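Local coordinates for protein putative arylalkylamine N-Acetyltransferase 7 (Aedes aegypti, PDB 4FD7) that probably transfers an acetyl group from acetyl-CoA to an amine, as a putative arylalkylamine N-acetyltransferase of the GNAT family, at residues A[62-74]-A[115-127]. Numbering follows the deposited sequence.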
ATOM      1  N   LYS A  62      -0.428  -1.547 -17.444  1.00 12.58           N
ATOM      2  CA  LYS A  62       0.920  -1.510 -18.016  1.00 14.93           C
ATOM      3  C   LYS A  62       1.474  -2.891 -18.366  1.00 16.06           C
ATOM      4  O   LYS A  62       2.561  -2.990 -18.956  1.00 16.14           O
ATOM      5  CB  LYS A  62       1.904  -0.796 -17.072  1.00 15.62           C
ATOM      6  CG  LYS A  62       1.630   0.684 -16.873  1.00 15.37           C
ATOM      7  CD  LYS A  62       1.485   1.378 -18.210  1.00 16.62           C
ATOM      8  CE  LYS A  62       2.502   2.469 -18.374  1.00 19.28           C
ATOM      9  NZ  LYS A  62       2.333   3.060 -19.731  1.00 21.48           N
ATOM     10  N   GLY A  63       0.747  -3.951 -18.013  1.00 13.70           N
ATOM     11  CA  GLY A  63       1.232  -5.299 -18.289  1.00 14.42           C
ATOM     12  C   GLY A  63       2.400  -5.690 -17.404  1.00 16.18           C
ATOM     13  O   GLY A  63       3.188  -6.551 -17.758  1.00 15.19           O
ATOM     14  N   LEU A  64       2.529  -5.033 -16.268  1.00 15.36           N
ATOM     15  CA  LEU A  64       3.625  -5.265 -15.360  1.00 14.68           C
ATOM     16  C   LEU A  64       3.940  -6.729 -14.993  1.00 14.49           C
ATOM     17  O   LEU A  64       5.078  -7.083 -14.914  1.00 15.23           O
ATOM     18  CB  LEU A  64       3.414  -4.439 -14.081  1.00 15.76           C
ATOM     19  CG  LEU A  64       4.516  -4.445 -13.029  1.00 18.23           C
ATOM     20  CD1 LEU A  64       5.757  -5.021 -13.610  1.00 17.79           C
ATOM     21  CD2 LEU A  64       4.785  -3.050 -12.546  1.00 20.87           C
ATOM     22  N   ALA A  65       2.937  -7.550 -14.756  1.00 14.32           N
ATOM     23  CA  ALA A  65       3.200  -8.890 -14.233  1.00 15.13           C
ATOM     24  C   ALA A  65       3.864  -9.855 -15.234  1.00 14.18           C
ATOM     25  O   ALA A  65       4.376 -10.899 -14.841  1.00 14.94           O
ATOM     26  CB  ALA A  65       1.918  -9.509 -13.660  1.00 16.58           C
ATOM     27  N   LYS A  66       3.828  -9.517 -16.515  1.00 12.95           N
ATOM     28  CA  LYS A  66       4.459 -10.346 -17.543  1.00 14.93           C
ATOM     29  C   LYS A  66       5.818  -9.793 -17.900  1.00 13.95           C
ATOM     30  O   LYS A  66       6.607 -10.453 -18.591  1.00 13.68           O
ATOM     31  CB  LYS A  66       3.596 -10.395 -18.817  1.00 15.08           C
ATOM     32  CG  LYS A  66       2.309 -11.209 -18.680  1.00 17.56           C
ATOM     33  CD  LYS A  66       2.528 -12.531 -17.948  1.00 19.25           C
ATOM     34  CE  LYS A  66       1.213 -13.324 -17.919  1.00 19.82           C
ATOM     35  NZ  LYS A  66       1.279 -14.592 -17.143  1.00 25.50           N
ATOM     36  N   ASP A  67       6.107  -8.584 -17.429  1.00 13.79           N
ATOM     37  CA  ASP A  67       7.390  -7.955 -17.739  1.00 13.43           C
ATOM     38  C   ASP A  67       8.441  -8.156 -16.661  1.00 12.94           C
ATOM     39  O   ASP A  67       8.339  -7.598 -15.577  1.00 14.34           O
ATOM     40  CB  ASP A  67       7.236  -6.456 -17.988  1.00 14.10           C
ATOM     41  CG  ASP A  67       8.467  -5.864 -18.635  1.00 13.72           C
ATOM     42  OD1 ASP A  67       9.472  -5.603 -17.928  1.00 14.64           O
ATOM     43  OD2 ASP A  67       8.447  -5.694 -19.868  1.00 13.18           O
ATOM     44  N   LEU A  68       9.492  -8.914 -16.973  1.00 13.22           N
ATOM     45  CA  LEU A  68      10.481  -9.248 -15.939  1.00 13.67           C
ATOM     46  C   LEU A  68      11.289  -8.049 -15.428  1.00 15.12           C
ATOM     47  O   LEU A  68      11.632  -7.998 -14.237  1.00 13.83           O
ATOM     48  CB  LEU A  68      11.400 -10.400 -16.386  1.00 15.03           C
ATOM     49  CG  LEU A  68      10.708 -11.727 -16.734  1.00 15.84           C
ATOM     50  CD1 LEU A  68      11.693 -12.771 -17.250  1.00 18.31           C
ATOM     51  CD2 LEU A  68       9.941 -12.277 -15.551  1.00 18.21           C
ATOM     52  N   VAL A  69      11.605  -7.092 -16.301  1.00 12.81           N
ATOM     53  CA  VAL A  69      12.384  -5.931 -15.862  1.00 13.89           C
ATOM     54  C   VAL A  69      11.552  -5.072 -14.903  1.00 13.19           C
ATOM     55  O   VAL A  69      12.022  -4.638 -13.848  1.00 14.09           O
ATOM     56  CB  VAL A  69      12.876  -5.090 -17.061  1.00 14.01           C
ATOM     57  CG1 VAL A  69      13.627  -3.861 -16.575  1.00 13.72           C
ATOM     58  CG2 VAL A  69      13.787  -5.926 -17.960  1.00 14.88           C
ATOM     59  N   ALA A  70      10.297  -4.847 -15.254  1.00 12.44           N
ATOM     60  CA  ALA A  70       9.427  -4.055 -14.385  1.00 12.84           C
ATOM     61  C   ALA A  70       9.163  -4.738 -13.031  1.00 14.38           C
ATOM     62  O   ALA A  70       9.152  -4.086 -11.964  1.00 13.79           O
ATOM     63  CB  ALA A  70       8.134  -3.732 -15.109  1.00 13.05           C
ATOM     64  N   MET A  71       8.955  -6.050 -13.065  1.00 13.05           N
ATOM     65  CA  MET A  71       8.845  -6.831 -11.834  1.00 12.70           C
ATOM     66  C   MET A  71      10.111  -6.705 -10.987  1.00 14.55           C
ATOM     67  O   MET A  71      10.047  -6.560  -9.757  1.00 14.57           O
ATOM     68  CB  MET A  71       8.543  -8.292 -12.157  1.00 13.58           C
ATOM     69  CG  MET A  71       7.132  -8.513 -12.665  1.00 17.55           C
ATOM     70  SD  MET A  71       5.902  -8.052 -11.432  1.00 20.95           S
ATOM     71  CE  MET A  71       6.345  -9.183 -10.131  1.00 20.85           C
ATOM     72  N   GLY A  72      11.268  -6.730 -11.647  1.00 14.63           N
ATOM     73  CA  GLY A  72      12.529  -6.561 -10.953  1.00 14.76           C
ATOM     74  C   GLY A  72      12.610  -5.205 -10.272  1.00 15.01           C
ATOM     75  O   GLY A  72      13.163  -5.091  -9.172  1.00 14.86           O
ATOM     76  N   ASP A  73      12.063  -4.177 -10.922  1.00 13.99           N
ATOM     77  CA  ASP A  73      12.002  -2.852 -10.316  1.00 14.56           C
ATOM     78  C   ASP A  73      11.173  -2.858  -9.043  1.00 13.53           C
ATOM     79  O   ASP A  73      11.645  -2.445  -7.974  1.00 14.34           O
ATOM     80  CB  ASP A  73      11.407  -1.807 -11.272  1.00 15.00           C
ATOM     81  CG  ASP A  73      12.367  -1.393 -12.371  1.00 15.68           C
ATOM     82  OD1 ASP A  73      13.595  -1.381 -12.135  1.00 15.76           O
ATOM     83  OD2 ASP A  73      11.878  -1.068 -13.469  1.00 14.99           O
ATOM     84  N   VAL A  74       9.917  -3.286  -9.155  1.00 13.19           N
ATOM     85  CA  VAL A  74       9.069  -3.166  -7.985  1.00 14.40           C
ATOM     86  C   VAL A  74       9.581  -4.037  -6.827  1.00 15.20           C
ATOM     87  O   VAL A  74       9.552  -3.625  -5.659  1.00 12.61           O
ATOM     88  CB  VAL A  74       7.581  -3.410  -8.328  1.00 15.61           C
ATOM     89  CG1 VAL A  74       7.325  -4.886  -8.658  1.00 12.99           C
ATOM     90  CG2 VAL A  74       6.690  -2.879  -7.217  1.00 15.45           C
ATOM     91  N   ALA A 115      13.830   8.336  -7.387  1.00 19.91           N
ATOM     92  CA  ALA A 115      14.265   6.976  -7.658  1.00 19.50           C
ATOM     93  C   ALA A 115      14.281   6.672  -9.146  1.00 18.94           C
ATOM     94  O   ALA A 115      13.418   7.131  -9.897  1.00 18.12           O
ATOM     95  CB  ALA A 115      13.395   5.976  -6.924  1.00 19.68           C
ATOM     96  N   GLN A 116      15.270   5.885  -9.550  1.00 16.40           N
ATOM     97  CA  GLN A 116      15.465   5.513 -10.940  1.00 19.07           C
ATOM     98  C   GLN A 116      15.392   4.012 -11.122  1.00 16.94           C
ATOM     99  O   GLN A 116      15.974   3.246 -10.347  1.00 16.91           O
ATOM    100  CB  GLN A 116      16.808   6.033 -11.415  1.00 19.53           C
ATOM    101  CG  GLN A 116      16.824   7.534 -11.421  1.00 21.39           C
ATOM    102  CD  GLN A 116      16.007   8.102 -12.554  1.00 26.52           C
ATOM    103  OE1 GLN A 116      15.658   7.393 -13.509  1.00 27.41           O
ATOM    104  NE2 GLN A 116      15.692   9.388 -12.461  1.00 26.88           N
ATOM    105  N   PHE A 117      14.661   3.598 -12.149  1.00 14.68           N
ATOM    106  CA  PHE A 117      14.360   2.194 -12.352  1.00 13.74           C
ATOM    107  C   PHE A 117      14.785   1.786 -13.754  1.00 15.60           C
ATOM    108  O   PHE A 117      15.047   2.635 -14.605  1.00 14.97           O
ATOM    109  CB  PHE A 117      12.862   1.964 -12.140  1.00 15.36           C
ATOM    110  CG  PHE A 117      12.421   2.206 -10.717  1.00 12.72           C
ATOM    111  CD1 PHE A 117      12.550   1.212  -9.763  1.00 14.60           C
ATOM    112  CD2 PHE A 117      11.899   3.433 -10.340  1.00 15.82           C
ATOM    113  CE1 PHE A 117      12.155   1.432  -8.439  1.00 16.45           C
ATOM    114  CE2 PHE A 117      11.493   3.669  -9.022  1.00 16.27           C
ATOM    115  CZ  PHE A 117      11.619   2.666  -8.076  1.00 16.27           C
ATOM    116  N   ASN A 118      14.854   0.483 -13.986  1.00 14.37           N
ATOM    117  CA  ASN A 118      15.320  -0.050 -15.257  1.00 14.42           C
ATOM    118  C   ASN A 118      14.246  -0.010 -16.326  1.00 16.58           C
ATOM    119  O   ASN A 118      14.535   0.238 -17.506  1.00 14.21           O
ATOM    120  CB  ASN A 118      15.833  -1.471 -15.051  1.00 13.01           C
ATOM    121  CG  ASN A 118      16.937  -1.525 -14.010  1.00 16.41           C
ATOM    122  OD1 ASN A 118      17.945  -0.824 -14.123  1.00 15.47           O
ATOM    123  ND2 ASN A 118      16.727  -2.314 -12.961  1.00 16.51           N
ATOM    124  N   SER A 119      13.006  -0.231 -15.912  1.00 13.14           N
ATOM    125  CA  SER A 119      11.904  -0.358 -16.869  1.00 14.09           C
ATOM    126  C   SER A 119      11.182   0.961 -17.089  1.00 14.14           C
ATOM    127  O   SER A 119      10.872   1.673 -16.132  1.00 13.32           O
ATOM    128  CB  SER A 119      10.895  -1.391 -16.377  1.00 13.53           C
ATOM    129  OG  SER A 119      10.132  -0.873 -15.297  1.00 13.24           O
ATOM    130  N   ALA A 120      10.885   1.277 -18.349  1.00 12.73           N
ATOM    131  CA  ALA A 120      10.035   2.424 -18.641  1.00 11.84           C
ATOM    132  C   ALA A 120       8.733   2.298 -17.876  1.00 12.68           C
ATOM    133  O   ALA A 120       8.228   3.285 -17.342  1.00 11.61           O
ATOM    134  CB  ALA A 120       9.743   2.524 -20.136  1.00 14.24           C
ATOM    135  N   ILE A 121       8.220   1.065 -17.830  1.00 12.15           N
ATOM    136  CA  ILE A 121       6.947   0.743 -17.199  1.00 12.31           C
ATOM    137  C   ILE A 121       6.907   1.150 -15.714  1.00 13.03           C
ATOM    138  O   ILE A 121       6.036   1.930 -15.295  1.00 13.28           O
ATOM    139  CB  ILE A 121       6.649  -0.761 -17.327  1.00 13.36           C
ATOM    140  CG1 ILE A 121       6.204  -1.105 -18.760  1.00 13.07           C
ATOM    141  CG2 ILE A 121       5.583  -1.207 -16.312  1.00 14.27           C
ATOM    142  CD1 ILE A 121       6.126  -2.614 -19.009  1.00 14.07           C
ATOM    143  N   PHE A 122       7.832   0.629 -14.910  1.00 11.12           N
ATOM    144  CA  PHE A 122       7.765   1.009 -13.496  1.00 11.71           C
ATOM    145  C   PHE A 122       8.207   2.444 -13.261  1.00 11.99           C
ATOM    146  O   PHE A 122       7.732   3.094 -12.337  1.00 11.22           O
ATOM    147  CB  PHE A 122       8.456   0.032 -12.543  1.00 13.09           C
ATOM    148  CG  PHE A 122       8.083   0.267 -11.102  1.00 11.73           C
ATOM    149  CD1 PHE A 122       6.839  -0.121 -10.634  1.00 11.55           C
ATOM    150  CD2 PHE A 122       8.950   0.927 -10.232  1.00 13.44           C
ATOM    151  CE1 PHE A 122       6.445   0.125  -9.309  1.00 14.08           C
ATOM    152  CE2 PHE A 122       8.579   1.171  -8.910  1.00 11.56           C
ATOM    153  CZ  PHE A 122       7.312   0.771  -8.443  1.00 13.47           C
ATOM    154  N   GLN A 123       9.090   2.964 -14.103  1.00 11.52           N
ATOM    155  CA  GLN A 123       9.487   4.349 -13.920  1.00 12.99           C
ATOM    156  C   GLN A 123       8.266   5.239 -14.084  1.00 13.41           C
ATOM    157  O   GLN A 123       8.081   6.199 -13.328  1.00 11.87           O
ATOM    158  CB  GLN A 123      10.581   4.765 -14.894  1.00 14.16           C
ATOM    159  CG  GLN A 123      11.116   6.155 -14.588  1.00 16.58           C
ATOM    160  CD  GLN A 123      12.093   6.150 -13.426  1.00 16.36           C
ATOM    161  OE1 GLN A 123      13.092   5.435 -13.454  1.00 15.89           O
ATOM    162  NE2 GLN A 123      11.808   6.948 -12.397  1.00 16.83           N
ATOM    163  N   ALA A 124       7.424   4.898 -15.062  1.00 12.42           N
ATOM    164  CA  ALA A 124       6.182   5.627 -15.273  1.00 12.93           C
ATOM    165  C   ALA A 124       5.233   5.467 -14.097  1.00 13.64           C
ATOM    166  O   ALA A 124       4.611   6.438 -13.658  1.00 12.92           O
ATOM    167  CB  ALA A 124       5.508   5.178 -16.562  1.00 12.97           C
ATOM    168  N   ILE A 125       5.099   4.255 -13.574  1.00 12.17           N
ATOM    169  CA  ILE A 125       4.189   4.088 -12.436  1.00 13.07           C
ATOM    170  C   ILE A 125       4.656   4.902 -11.221  1.00 13.35           C
ATOM    171  O   ILE A 125       3.902   5.694 -10.625  1.00 13.05           O
ATOM    172  CB  ILE A 125       4.030   2.616 -12.067  1.00 13.08           C
ATOM    173  CG1 ILE A 125       3.311   1.886 -13.202  1.00 14.72           C
ATOM    174  CG2 ILE A 125       3.280   2.465 -10.723  1.00 15.12           C
ATOM    175  CD1 ILE A 125       3.374   0.376 -13.108  1.00 13.60           C
ATOM    176  N   TYR A 126       5.917   4.704 -10.873  1.00 12.04           N
ATOM    177  CA  TYR A 126       6.567   5.450  -9.808  1.00 13.32           C
ATOM    178  C   TYR A 126       6.406   6.968  -9.948  1.00 14.93           C
ATOM    179  O   TYR A 126       5.996   7.650  -9.005  1.00 13.69           O
ATOM    180  CB  TYR A 126       8.050   5.087  -9.791  1.00 13.22           C
ATOM    181  CG  TYR A 126       8.820   5.747  -8.686  1.00 15.71           C
ATOM    182  CD1 TYR A 126       9.565   6.893  -8.926  1.00 16.08           C
ATOM    183  CD2 TYR A 126       8.812   5.225  -7.403  1.00 17.15           C
ATOM    184  CE1 TYR A 126      10.276   7.511  -7.918  1.00 17.41           C
ATOM    185  CE2 TYR A 126       9.521   5.848  -6.372  1.00 19.07           C
ATOM    186  CZ  TYR A 126      10.251   6.991  -6.645  1.00 20.02           C
ATOM    187  OH  TYR A 126      10.974   7.623  -5.646  1.00 21.84           O
ATOM    188  N   ASP A 127       6.764   7.497 -11.114  1.00 13.29           N
ATOM    189  CA  ASP A 127       6.665   8.930 -11.366  1.00 15.00           C
ATOM    190  C   ASP A 127       5.211   9.415 -11.359  1.00 13.99           C
ATOM    191  O   ASP A 127       4.939  10.557 -11.014  1.00 15.38           O
ATOM    192  CB  ASP A 127       7.306   9.285 -12.708  1.00 16.45           C
ATOM    193  CG  ASP A 127       8.798   9.064 -12.712  1.00 18.14           C
ATOM    194  OD1 ASP A 127       9.366   8.863 -11.616  1.00 17.23           O
ATOM    195  OD2 ASP A 127       9.401   9.108 -13.817  1.00 17.73           O
TER
HETATM  196  O   HOH W   1      14.911  -4.418 -13.293  1.00 16.94           O
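Asp73 of helix 68-81 binds Asn118 and Ser119, the two residues leading into helix 120-136, in this GNAT-family fold. The two short helical segments run at 42° to each other, with axes 8.4 Å apart at their closest.

The polar bonds centre on the Asp73 carboxylate. Its OD2 accepts from two donors of one residue: Ser119 N meets the syn lone pair, and Ser119 OG approaches nearly in line with the C-O bond, at a short 2.5 Å from Asp73 OD2. Asp73 OD1 accepts from Asn118 N at 2.9 Å on its syn side, somewhat out of the carboxylate plane. Three bonds thus fix the rotation of the buried carboxylate. Ser119 is also the N-cap of its helix. With chi1 at 74°, OG lies between the backbone N and the carbonyl carbon, where it both donates to Asp73 and accepts from Phe122 N. Asp67 caps the other helix through Ala70 N. A water bridges Val69 O and Asn118 ND2.

Most of the remaining contact is apolar. Ala70 CB sits 3.8 Å from Ile121 CG2, which also meets Lys62 CB. Ile121 CD1 lies against the Lys62 carbonyl oxygen and the Asp67 side chain. Lys62 turns its amine to Asn221 O and packs against Tyr222 in a cation-pi contact. Leu64 CD2 touches Ile125 CD1 at 3.7 Å and lies at the edge of the Phe122 ring.

Two phenylalanines pack beside Asp73 and Val74. Phe117 CB and CD1 lie against the Asp73 side chain; Phe122 meets both Asp73 CB and Val74. The Phe117 ring lays one face over Phe122 CD2, and Leu77 touches both side chains. Phe122 CG is anti to the backbone N (chi1 -166°), which carries the ring toward Val74. There Val74 CB makes a CH-pi contact over one face, 4.2 Å from the Phe122 ring centroid, while Val74 CG2 touches Phe122 CE1.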